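Local coordinates for protein alpha-1,6-mannanase (Bacteroides thetaiotaomicron, PDB 4V1S) that is a family 76 glycoside hydrolase that probably cleaves alpha-1,6-mannosidic linkages in mannan, at residues Trp263-Gly268 with Gly313-Ser318; Arg272-Met277 with Ser288-Thr293; Ser322-Tyr327 with Thr337-Ala342; His341-Ile346 with Tyr382-Ala387. All coordinates share one frame; numbering follows the deposited sequence. Where two conformers were deposited one is given.

Overall arrangement
Going from the N terminus, the first half of the chain is over before any of these loops opens. Contact 1 then pairs the starts of helices 264-281 and 313-330, enclosing a long helical excursion. Within that excursion contact 2 closes a short antiparallel hairpin, folding helix 284-301 back along 264-281. Contact 3 repeats the manoeuvre further on, laying 334-350 against 313-330. Contact 4 starts on the residues where contact 3 ends, His341 and Ala342, and closes a loop over the long irregular connection 351-373, bringing 334-350 against the C-terminal helix 374-394. The salt bridge from Arg272 to Asp325 ties contacts 2 and 3 together. In all, the four contacts join five successive helices of the family's helical toroid.

Contact 1 (Trp263-Gly268 with Gly313-Ser318); sequences WSYNAG and GYFAFS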
# COMPACT_ATOMS: atom_id res chain seq x y z
N TRP A 263 -3.74 -10.34 9.16
CA TRP A 263 -3.47 -8.92 9.11
C TRP A 263 -4.42 -8.26 8.14
O TRP A 263 -4.68 -8.80 7.05
CB TRP A 263 -2.03 -8.63 8.61
CG TRP A 263 -0.97 -9.11 9.55
CD1 TRP A 263 -0.03 -10.01 9.28
CD2 TRP A 263 -0.71 -8.62 10.88
NE1 TRP A 263 0.79 -10.19 10.37
CE2 TRP A 263 0.40 -9.33 11.37
CE3 TRP A 263 -1.31 -7.66 11.70
CZ2 TRP A 263 0.92 -9.11 12.64
CZ3 TRP A 263 -0.81 -7.43 12.96
CH2 TRP A 263 0.32 -8.15 13.42
N SER A 264 -4.81 -7.04 8.47
CA SER A 264 -5.75 -6.29 7.63
C SER A 264 -5.30 -6.10 6.18
O SER A 264 -6.13 -6.24 5.28
CB SER A 264 -6.09 -4.94 8.28
OG SER A 264 -4.93 -4.16 8.49
N TYR A 265 -4.03 -5.77 5.95
CA TYR A 265 -3.57 -5.47 4.62
C TYR A 265 -3.51 -6.68 3.69
O TYR A 265 -3.57 -6.54 2.48
CB TYR A 265 -2.24 -4.73 4.64
CG TYR A 265 -0.97 -5.54 4.84
CD1 TYR A 265 -0.90 -6.65 5.73
CD2 TYR A 265 0.20 -5.17 4.19
CE1 TYR A 265 0.27 -7.36 5.92
CE2 TYR A 265 1.37 -5.87 4.36
CZ TYR A 265 1.42 -6.96 5.22
OH TYR A 265 2.59 -7.65 5.37
N ASN A 266 -3.44 -7.88 4.24
CA ASN A 266 -3.50 -9.09 3.41
C ASN A 266 -4.92 -9.28 2.86
O ASN A 266 -5.09 -9.62 1.70
CB ASN A 266 -3.00 -10.30 4.17
CG ASN A 266 -1.50 -10.37 4.17
OD1 ASN A 266 -0.85 -9.91 3.21
ND2 ASN A 266 -0.93 -10.89 5.23
N ALA A 267 -5.92 -9.00 3.68
CA ALA A 267 -7.31 -8.90 3.17
C ALA A 267 -7.47 -7.73 2.18
O ALA A 267 -7.99 -7.91 1.07
CB ALA A 267 -8.31 -8.79 4.31
N GLY A 268 -7.00 -6.55 2.57
CA GLY A 268 -7.26 -5.34 1.79
C GLY A 268 -6.65 -5.38 0.40
O GLY A 268 -7.30 -5.06 -0.57
N GLY A 313 -1.45 1.12 11.39
CA GLY A 313 -1.93 1.99 10.31
C GLY A 313 -1.40 1.66 8.94
O GLY A 313 -2.13 1.70 7.97
N TYR A 314 -0.12 1.31 8.88
CA TYR A 314 0.53 0.93 7.66
C TYR A 314 -0.00 -0.38 7.06
O TYR A 314 0.38 -0.73 5.94
CB TYR A 314 2.06 0.90 7.78
CG TYR A 314 2.58 0.08 8.93
CD1 TYR A 314 2.49 -1.31 8.93
CD2 TYR A 314 3.08 0.68 10.05
CE1 TYR A 314 2.92 -2.06 10.00
CE2 TYR A 314 3.55 -0.07 11.12
CZ TYR A 314 3.47 -1.44 11.08
OH TYR A 314 3.89 -2.21 12.13
N PHE A 315 -0.89 -1.06 7.80
CA PHE A 315 -1.70 -2.18 7.30
C PHE A 315 -3.15 -1.76 7.06
O PHE A 315 -3.73 -2.02 6.00
CB PHE A 315 -1.71 -3.37 8.26
CG PHE A 315 -0.41 -4.11 8.36
CD1 PHE A 315 0.63 -3.96 7.43
CD2 PHE A 315 -0.24 -5.05 9.40
CE1 PHE A 315 1.78 -4.71 7.57
CE2 PHE A 315 0.93 -5.79 9.54
CZ PHE A 315 1.96 -5.60 8.64
N ALA A 316 -3.73 -1.11 8.06
CA ALA A 316 -5.20 -0.90 8.09
C ALA A 316 -5.71 0.08 7.04
O ALA A 316 -6.85 0.01 6.66
CB ALA A 316 -5.67 -0.45 9.47
N PHE A 317 -4.81 0.96 6.56
CA PHE A 317 -5.14 1.92 5.49
C PHE A 317 -5.69 1.18 4.28
O PHE A 317 -6.49 1.76 3.49
CB PHE A 317 -3.90 2.76 5.09
CG PHE A 317 -3.02 2.02 4.15
CD1 PHE A 317 -2.18 1.04 4.57
CD2 PHE A 317 -3.27 2.15 2.79
CE1 PHE A 317 -1.49 0.26 3.65
CE2 PHE A 317 -2.57 1.41 1.86
CZ PHE A 317 -1.69 0.44 2.31
N SER A 318 -5.29 -0.09 4.11
CA SER A 318 -5.75 -0.87 2.94
C SER A 318 -7.25 -1.15 2.97
O SER A 318 -7.88 -1.30 1.92
CB SER A 318 -4.97 -2.17 2.77
OG SER A 318 -5.18 -3.05 3.84
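Phe315 and Tyr265 lie face to face, ring centroids 3.8 Å apart and planes only 15° from parallel. The offset is small enough that Phe315 CD1 sits over the middle of the tyrosine ring, and at the phenol end Phe315 CE1 comes within 3.3 Å of Tyr265 CZ. Tyr265 gets there through an unusual first torsion for a helix, with CG between the backbone N and the carbonyl carbon (chi1 80°); in this opening turn the ring can swing toward the neighbouring helix. Trp263, just before the same helix, completes an aromatic cluster: its CD2 is 3.5 Å from Phe315 CE2, the five-membered ring tilted 57° to the phenyl ring.

Two helices of the GH76 (alpha/alpha)6 toroid start here side by side, pointing roughly the same way with axes 7.2 Å apart. The backbones come together at the stack, where the CA atoms of Tyr265 and Phe315 are 4.6 Å apart. Ser318 OG, in one of its two conformers, bonds Phe315 O of its own helix at 2.8 Å and faces the Tyr265 backbone.

Ser264 OG slips in alongside Phe315, 3.3 Å from its CB, and finds its hydrogen bond outside the pair, at Asp311 OD2. On the far face of the phenyl ring lies Tyr314, bonded to Glu359 and in cation-pi contact with Arg375. Tyr265 OH holds a glycerol, probably from the crystallisation liquor.

Contact 2 (Arg272-Met277 with Ser288-Thr293); sequences RSWLKM and SQAKAT
Thr293 OG1 rests 3.3 Å from Trp274 CZ3 and is gripped by two polar partners: Gln289 NE2, one turn earlier in its own helix, gives it a hydrogen bond of 3.0 Å, and the backbone O of Asn245 is the other. The bond from Gln289 is moderately bent (147° at the hydrogen), though OG1 lies close to the amide plane. The same NE2 also bonds Asn245 OD1, which fixes the rotation of the amide.

With its polar end held in this way, Gln289 offers its aliphatic part to the tryptophan. CG stands 3.4 Å from the centroid of the Trp274 six-membered ring, almost on the ring normal, a clear CH-pi contact over the face. With CG trans to the backbone N (chi1 -176°), the chain then kinks at the next bond, turning the amide back toward Thr293, its plane 47° from that of the indole. Thr293 CG2 meets the same ring at its edge, in plane, 4.0 Å from CZ3.

Alanine keeps the helices close: Ala290 CB touches Leu275 CD2 at 3.7 Å and Trp274 CB at 4.1 Å. Helices 264-281 and 284-301 form an antiparallel alpha-hairpin of the GH76 toroid, their axes 8.6 Å apart here. On the indole, NE1 is taken up by Asn232 OD1. No hydrogen bond crosses between the two segments; the polar groups at the indole are satisfied within helix 284-301 and by Asn245 and Asn232, and the helices meet through carbon and ring contacts.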
# COMPACT_ATOMS: atom_id res chain seq x y z
N ARG A 272 -8.71 -5.26 -3.19
CA ARG A 272 -8.47 -4.32 -4.28
C ARG A 272 -8.18 -5.09 -5.58
O ARG A 272 -8.65 -4.71 -6.67
CB ARG A 272 -7.32 -3.39 -3.94
CG ARG A 272 -7.56 -2.53 -2.72
CD ARG A 272 -6.60 -1.36 -2.66
NE ARG A 272 -7.01 -0.41 -3.67
CZ ARG A 272 -6.26 0.53 -4.23
NH1 ARG A 272 -4.99 0.71 -3.87
NH2 ARG A 272 -6.82 1.32 -5.15
N SER A 273 -7.40 -6.16 -5.47
CA SER A 273 -7.08 -7.00 -6.63
C SER A 273 -8.33 -7.63 -7.22
O SER A 273 -8.54 -7.57 -8.44
CB SER A 273 -6.06 -8.07 -6.24
OG SER A 273 -4.82 -7.50 -5.86
N TRP A 274 -9.14 -8.23 -6.36
CA TRP A 274 -10.34 -8.89 -6.82
C TRP A 274 -11.30 -7.94 -7.51
O TRP A 274 -11.96 -8.33 -8.50
CB TRP A 274 -11.04 -9.61 -5.68
CG TRP A 274 -10.32 -10.82 -5.14
CD1 TRP A 274 -9.61 -11.75 -5.84
CD2 TRP A 274 -10.29 -11.24 -3.76
NE1 TRP A 274 -9.13 -12.71 -4.99
CE2 TRP A 274 -9.53 -12.43 -3.71
CE3 TRP A 274 -10.81 -10.72 -2.57
CZ2 TRP A 274 -9.30 -13.12 -2.51
CZ3 TRP A 274 -10.57 -11.39 -1.39
CH2 TRP A 274 -9.82 -12.58 -1.36
N LEU A 275 -11.40 -6.70 -7.03
CA LEU A 275 -12.28 -5.73 -7.68
C LEU A 275 -11.80 -5.44 -9.09
O LEU A 275 -12.61 -5.29 -10.00
CB LEU A 275 -12.43 -4.45 -6.83
CG LEU A 275 -13.19 -4.67 -5.51
CD1 LEU A 275 -13.14 -3.39 -4.70
CD2 LEU A 275 -14.64 -5.10 -5.73
N LYS A 276 -10.48 -5.34 -9.30
CA LYS A 276 -9.97 -5.14 -10.66
C LYS A 276 -10.18 -6.37 -11.53
O LYS A 276 -10.47 -6.25 -12.72
CB LYS A 276 -8.50 -4.72 -10.67
CG LYS A 276 -8.28 -3.38 -10.00
CD LYS A 276 -6.98 -2.71 -10.39
CE LYS A 276 -7.11 -1.97 -11.72
NZ LYS A 276 -7.98 -0.76 -11.57
N MET A 277 -10.04 -7.56 -10.93
CA MET A 277 -10.25 -8.80 -11.68
C MET A 277 -11.70 -8.92 -12.09
O MET A 277 -11.98 -9.37 -13.20
CB MET A 277 -9.79 -10.01 -10.88
CG MET A 277 -8.29 -9.97 -10.62
SD MET A 277 -7.66 -11.22 -9.51
CE MET A 277 -7.57 -12.60 -10.67
N SER A 288 -18.07 -11.17 -5.47
CA SER A 288 -18.59 -11.86 -4.29
C SER A 288 -17.48 -12.09 -3.26
O SER A 288 -17.69 -11.86 -2.07
CB SER A 288 -19.25 -13.20 -4.66
OG SER A 288 -20.38 -12.96 -5.49
N GLN A 289 -16.30 -12.51 -3.72
CA GLN A 289 -15.18 -12.74 -2.84
C GLN A 289 -14.72 -11.44 -2.17
O GLN A 289 -14.49 -11.40 -0.95
CB GLN A 289 -14.03 -13.39 -3.59
CG GLN A 289 -12.85 -13.75 -2.70
CD GLN A 289 -13.21 -14.80 -1.67
OE1 GLN A 289 -13.50 -15.96 -2.02
NE2 GLN A 289 -13.21 -14.41 -0.40
N ALA A 290 -14.62 -10.38 -2.95
CA ALA A 290 -14.23 -9.07 -2.41
C ALA A 290 -15.20 -8.61 -1.32
O ALA A 290 -14.79 -8.17 -0.25
CB ALA A 290 -14.15 -8.05 -3.52
N LYS A 291 -16.50 -8.76 -1.59
CA LYS A 291 -17.51 -8.33 -0.64
C LYS A 291 -17.45 -9.17 0.64
O LYS A 291 -17.58 -8.64 1.74
CB LYS A 291 -18.90 -8.40 -1.25
CG LYS A 291 -19.18 -7.31 -2.26
CD LYS A 291 -20.56 -7.54 -2.86
CE LYS A 291 -20.91 -6.51 -3.90
NZ LYS A 291 -22.28 -6.78 -4.45
N ALA A 292 -17.26 -10.48 0.50
CA ALA A 292 -17.19 -11.36 1.67
C ALA A 292 -15.99 -11.05 2.55
O ALA A 292 -16.10 -10.96 3.79
CB ALA A 292 -17.18 -12.82 1.25
N THR A 293 -14.82 -10.92 1.92
CA THR A 293 -13.61 -10.60 2.66
C THR A 293 -13.66 -9.19 3.29
O THR A 293 -13.24 -9.02 4.44
CB THR A 293 -12.39 -10.76 1.75
OG1 THR A 293 -12.30 -12.13 1.33
CG2 THR A 293 -11.09 -10.32 2.42

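Contact 3 (Ser322-Tyr327 with Thr337-Ala342); sequences SWFDMY and TKAFHA
The broad indole of Trp323 is the main bump, and Lys338 lies across it. Lys338 CB sits over the middle of the six-membered ring, 3.6 Å from its centroid and 6° off the normal, in a CH-pi contact. The rest of the chain runs out straight at about a right angle to the tryptophan, so that CD still lies 3.9 Å from Trp323 NE1. Ala342 CB closes the rim of the indole, in the ring plane and 4.0 Å from CZ3.

Ala339 is the small bump of the opposing helix. Its CB enters the hollow between Trp323 and Phe324, over the face of the phenyl ring and 3.6 Å from Phe324 CE1, and 4.1 Å from Trp323 CE3. Such a slight side chain lets the CA atoms of Trp323 and Ala339 approach to 6.3 Å.

Helices 313-330 and 334-350 run antiparallel here, at 152°, as a hairpin of the helical toroid. Glu298 of helix 284-301 accepts a hydrogen bond from Trp323 NE1 on OE2 and makes a salt bridge to Lys338 NZ through OE1, Tyr302 meets the indole edge-to-face, and Tyr390 of helix 374-394 stacks on Phe324.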
# COMPACT_ATOMS: atom_id res chain seq x y z
N SER A 322 -9.89 0.01 0.16
CA SER A 322 -10.91 -0.94 -0.29
C SER A 322 -12.28 -0.27 -0.34
O SER A 322 -13.04 -0.46 -1.30
CB SER A 322 -10.93 -2.23 0.58
OG SER A 322 -9.68 -2.93 0.45
N TRP A 323 -12.60 0.49 0.71
CA TRP A 323 -13.84 1.26 0.71
C TRP A 323 -13.92 2.24 -0.48
O TRP A 323 -14.97 2.34 -1.12
CB TRP A 323 -14.06 1.97 2.03
CG TRP A 323 -14.34 1.11 3.14
CD1 TRP A 323 -15.00 -0.10 3.13
CD2 TRP A 323 -14.01 1.38 4.50
NE1 TRP A 323 -15.09 -0.59 4.41
CE2 TRP A 323 -14.52 0.31 5.28
CE3 TRP A 323 -13.37 2.44 5.13
CZ2 TRP A 323 -14.34 0.24 6.68
CZ3 TRP A 323 -13.21 2.39 6.54
CH2 TRP A 323 -13.69 1.30 7.28
N PHE A 324 -12.85 2.98 -0.74
CA PHE A 324 -12.83 3.88 -1.88
C PHE A 324 -13.05 3.10 -3.18
O PHE A 324 -13.80 3.56 -4.04
CB PHE A 324 -11.53 4.68 -1.92
CG PHE A 324 -11.40 5.74 -0.83
CD1 PHE A 324 -12.44 6.67 -0.61
CD2 PHE A 324 -10.23 5.84 -0.05
CE1 PHE A 324 -12.30 7.66 0.35
CE2 PHE A 324 -10.08 6.85 0.87
CZ PHE A 324 -11.13 7.75 1.10
N ASP A 325 -12.40 1.93 -3.33
CA ASP A 325 -12.59 1.13 -4.53
C ASP A 325 -14.02 0.65 -4.64
O ASP A 325 -14.57 0.59 -5.75
CB ASP A 325 -11.70 -0.10 -4.56
CG ASP A 325 -10.25 0.20 -4.83
OD1 ASP A 325 -9.85 1.35 -5.17
OD2 ASP A 325 -9.47 -0.75 -4.65
N MET A 326 -14.65 0.29 -3.52
CA MET A 326 -16.05 -0.12 -3.53
C MET A 326 -16.95 1.01 -4.02
O MET A 326 -17.86 0.77 -4.79
CB MET A 326 -16.52 -0.63 -2.17
CG MET A 326 -16.11 -2.04 -1.87
SD MET A 326 -16.76 -3.24 -3.07
CE MET A 326 -16.32 -4.77 -2.26
N TYR A 327 -16.66 2.24 -3.61
CA TYR A 327 -17.45 3.38 -4.04
C TYR A 327 -17.26 3.54 -5.54
O TYR A 327 -18.23 3.75 -6.26
CB TYR A 327 -17.08 4.68 -3.29
CG TYR A 327 -17.75 5.87 -3.91
CD1 TYR A 327 -19.08 6.15 -3.63
CD2 TYR A 327 -17.09 6.67 -4.88
CE1 TYR A 327 -19.71 7.23 -4.23
CE2 TYR A 327 -17.72 7.74 -5.49
CZ TYR A 327 -19.04 8.01 -5.16
OH TYR A 327 -19.71 9.06 -5.74
N THR A 337 -18.84 7.13 3.59
CA THR A 337 -19.12 7.39 4.97
C THR A 337 -18.17 6.67 5.91
O THR A 337 -17.69 7.26 6.89
CB THR A 337 -20.58 7.02 5.31
OG1 THR A 337 -21.45 7.84 4.52
CG2 THR A 337 -20.88 7.26 6.78
N LYS A 338 -17.91 5.41 5.63
CA LYS A 338 -16.99 4.64 6.42
C LYS A 338 -15.59 5.26 6.31
O LYS A 338 -14.91 5.46 7.30
CB LYS A 338 -17.01 3.17 5.94
CG LYS A 338 -18.33 2.44 6.25
CD LYS A 338 -18.38 1.03 5.67
CE LYS A 338 -19.64 0.32 6.12
NZ LYS A 338 -19.74 -0.99 5.44
N ALA A 339 -15.15 5.53 5.09
CA ALA A 339 -13.81 6.01 4.87
C ALA A 339 -13.59 7.34 5.61
O ALA A 339 -12.60 7.52 6.31
CB ALA A 339 -13.53 6.14 3.39
N PHE A 340 -14.50 8.27 5.45
CA PHE A 340 -14.35 9.56 6.10
C PHE A 340 -14.41 9.44 7.62
O PHE A 340 -13.69 10.13 8.32
CB PHE A 340 -15.39 10.55 5.63
CG PHE A 340 -15.21 11.00 4.21
CD1 PHE A 340 -14.05 11.62 3.81
CD2 PHE A 340 -16.24 10.86 3.28
CE1 PHE A 340 -13.90 12.07 2.52
CE2 PHE A 340 -16.09 11.30 2.00
CZ PHE A 340 -14.91 11.90 1.61
N HIS A 341 -15.28 8.57 8.13
CA HIS A 341 -15.34 8.37 9.60
C HIS A 341 -13.99 7.84 10.15
O HIS A 341 -13.50 8.31 11.17
CB HIS A 341 -16.47 7.40 9.92
CG HIS A 341 -16.89 7.42 11.35
ND1 HIS A 341 -17.24 8.58 12.01
CD2 HIS A 341 -17.08 6.41 12.23
CE1 HIS A 341 -17.59 8.28 13.25
NE2 HIS A 341 -17.50 6.98 13.41
N ALA A 342 -13.37 6.89 9.43
CA ALA A 342 -12.10 6.30 9.87
C ALA A 342 -10.99 7.37 9.79
O ALA A 342 -10.17 7.50 10.70
CB ALA A 342 -11.76 5.07 9.06

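Contact 4 (His341-Ile346 with Tyr382-Ala387); sequences HAINFI and YMYMRA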
# COMPACT_ATOMS: atom_id res chain seq x y z
N HIS A 341 -15.28 8.57 8.13
CA HIS A 341 -15.34 8.37 9.60
C HIS A 341 -13.99 7.84 10.15
O HIS A 341 -13.50 8.31 11.17
CB HIS A 341 -16.47 7.40 9.92
CG HIS A 341 -16.89 7.42 11.35
ND1 HIS A 341 -17.24 8.58 12.01
CD2 HIS A 341 -17.08 6.41 12.23
CE1 HIS A 341 -17.59 8.28 13.25
NE2 HIS A 341 -17.50 6.98 13.41
N ALA A 342 -13.37 6.89 9.43
CA ALA A 342 -12.10 6.30 9.87
C ALA A 342 -10.99 7.37 9.79
O ALA A 342 -10.17 7.50 10.70
CB ALA A 342 -11.76 5.07 9.06
N ILE A 343 -11.01 8.14 8.71
CA ILE A 343 -9.99 9.20 8.51
C ILE A 343 -10.17 10.32 9.55
O ILE A 343 -9.19 10.86 10.09
CB ILE A 343 -9.96 9.67 7.04
CG1 ILE A 343 -9.51 8.49 6.16
CG2 ILE A 343 -9.01 10.84 6.89
CD1 ILE A 343 -9.69 8.71 4.68
N ASN A 344 -11.42 10.66 9.88
CA ASN A 344 -11.68 11.66 10.93
C ASN A 344 -11.11 11.21 12.25
O ASN A 344 -10.55 12.00 12.98
CB ASN A 344 -13.19 11.94 11.04
CG ASN A 344 -13.75 12.69 9.81
OD1 ASN A 344 -13.02 13.23 8.99
ND2 ASN A 344 -15.05 12.70 9.70
N PHE A 345 -11.26 9.92 12.55
CA PHE A 345 -10.71 9.36 13.77
C PHE A 345 -9.19 9.49 13.82
O PHE A 345 -8.62 9.84 14.84
CB PHE A 345 -11.13 7.89 13.92
CG PHE A 345 -10.58 7.22 15.16
CD1 PHE A 345 -11.22 7.34 16.35
CD2 PHE A 345 -9.41 6.46 15.08
CE1 PHE A 345 -10.73 6.70 17.48
CE2 PHE A 345 -8.89 5.84 16.20
CZ PHE A 345 -9.57 5.95 17.41
N ILE A 346 -8.51 9.19 12.72
CA ILE A 346 -7.07 9.38 12.67
C ILE A 346 -6.69 10.80 13.08
O ILE A 346 -5.84 11.00 13.93
CB ILE A 346 -6.53 9.04 11.26
CG1 ILE A 346 -6.75 7.55 10.94
CG2 ILE A 346 -5.03 9.37 11.19
CD1 ILE A 346 -6.55 7.26 9.47
N TYR A 382 -1.21 10.10 3.39
CA TYR A 382 -1.82 9.46 2.24
C TYR A 382 -3.35 9.39 2.38
O TYR A 382 -4.09 9.79 1.48
CB TYR A 382 -1.20 8.09 2.02
CG TYR A 382 -1.89 7.21 1.02
CD1 TYR A 382 -2.21 7.68 -0.24
CD2 TYR A 382 -2.18 5.88 1.31
CE1 TYR A 382 -2.86 6.86 -1.18
CE2 TYR A 382 -2.82 5.06 0.40
CZ TYR A 382 -3.16 5.54 -0.86
OH TYR A 382 -3.81 4.70 -1.73
N MET A 383 -3.82 8.96 3.55
CA MET A 383 -5.26 8.93 3.81
C MET A 383 -5.90 10.31 3.70
O MET A 383 -6.99 10.46 3.12
CB MET A 383 -5.54 8.36 5.17
CG MET A 383 -5.25 6.88 5.27
SD MET A 383 -6.28 5.80 4.25
CE MET A 383 -5.31 5.64 2.77
N TYR A 384 -5.21 11.32 4.19
CA TYR A 384 -5.79 12.67 4.09
C TYR A 384 -5.92 13.13 2.65
O TYR A 384 -6.90 13.78 2.31
CB TYR A 384 -5.02 13.71 4.92
CG TYR A 384 -5.00 13.46 6.41
CD1 TYR A 384 -6.12 12.94 7.07
CD2 TYR A 384 -3.86 13.74 7.16
CE1 TYR A 384 -6.07 12.66 8.42
CE2 TYR A 384 -3.83 13.54 8.55
CZ TYR A 384 -4.94 12.99 9.17
OH TYR A 384 -4.92 12.77 10.51
N MET A 385 -4.93 12.83 1.82
CA MET A 385 -4.99 13.23 0.44
C MET A 385 -6.11 12.45 -0.29
O MET A 385 -6.81 13.01 -1.15
CB MET A 385 -3.64 13.04 -0.25
CG MET A 385 -3.57 13.68 -1.62
SD MET A 385 -3.63 15.45 -1.63
CE MET A 385 -1.89 15.85 -1.44
N ARG A 386 -6.24 11.16 0.02
CA ARG A 386 -7.34 10.38 -0.53
C ARG A 386 -8.70 10.96 -0.19
O ARG A 386 -9.59 11.11 -1.05
CB ARG A 386 -7.27 8.94 -0.07
CG ARG A 386 -6.06 8.19 -0.60
CD ARG A 386 -6.25 7.79 -2.04
NE ARG A 386 -6.94 6.53 -2.14
CZ ARG A 386 -7.70 6.12 -3.14
NH1 ARG A 386 -7.94 6.91 -4.15
NH2 ARG A 386 -8.21 4.89 -3.12
N ALA A 387 -8.88 11.27 1.07
CA ALA A 387 -10.11 11.90 1.54
C ALA A 387 -10.36 13.24 0.84
O ALA A 387 -11.47 13.53 0.45
CB ALA A 387 -10.05 12.08 3.05
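Ile343 and Met383 mark the nearest backbone approach, CA atoms 6.7 Å apart, where helices 334-350 and 374-394 pass with axes 10.2 Å apart and steeply inclined, at 136°. These are consecutive helices of the family 76 helical toroid, joined by a long connection (residues 351-373) without helix or strand rather than by a tight turn.

Ile343 does most of the work, sending its branches to different targets. Its CG2 branch meets the edge of the Tyr384 ring, 3.6 Å from CD1 and near the ring plane. On the other branch CG1 lies opposite the carbonyl carbon (chi1 -64°) and the chain continues extended (chi2 169°), which carries CD1 to 3.6 Å from the backbone O of Met383 and 3.8 Å from Ala387 CB, one turn further along. Met383 offers its CB to Ile343 CG1, then bends so that its end leads off toward Ile320 of helix 313-330.

Ile346, one turn beyond Ile343, covers the outer end of the tyrosine. Tyr384 reaches back past Ile343 in the opposite direction, its body also packed on Cys50 and Thr53 of helix 46-61. Its phenol thus lies among carbon atoms, yet the oxygen has a polar partner, the hydroxyl of Tyr357, in a hydrogen bond. The methyl that approaches this oxygen is Ile346 CG2, 3.5 Å from Tyr384 OH.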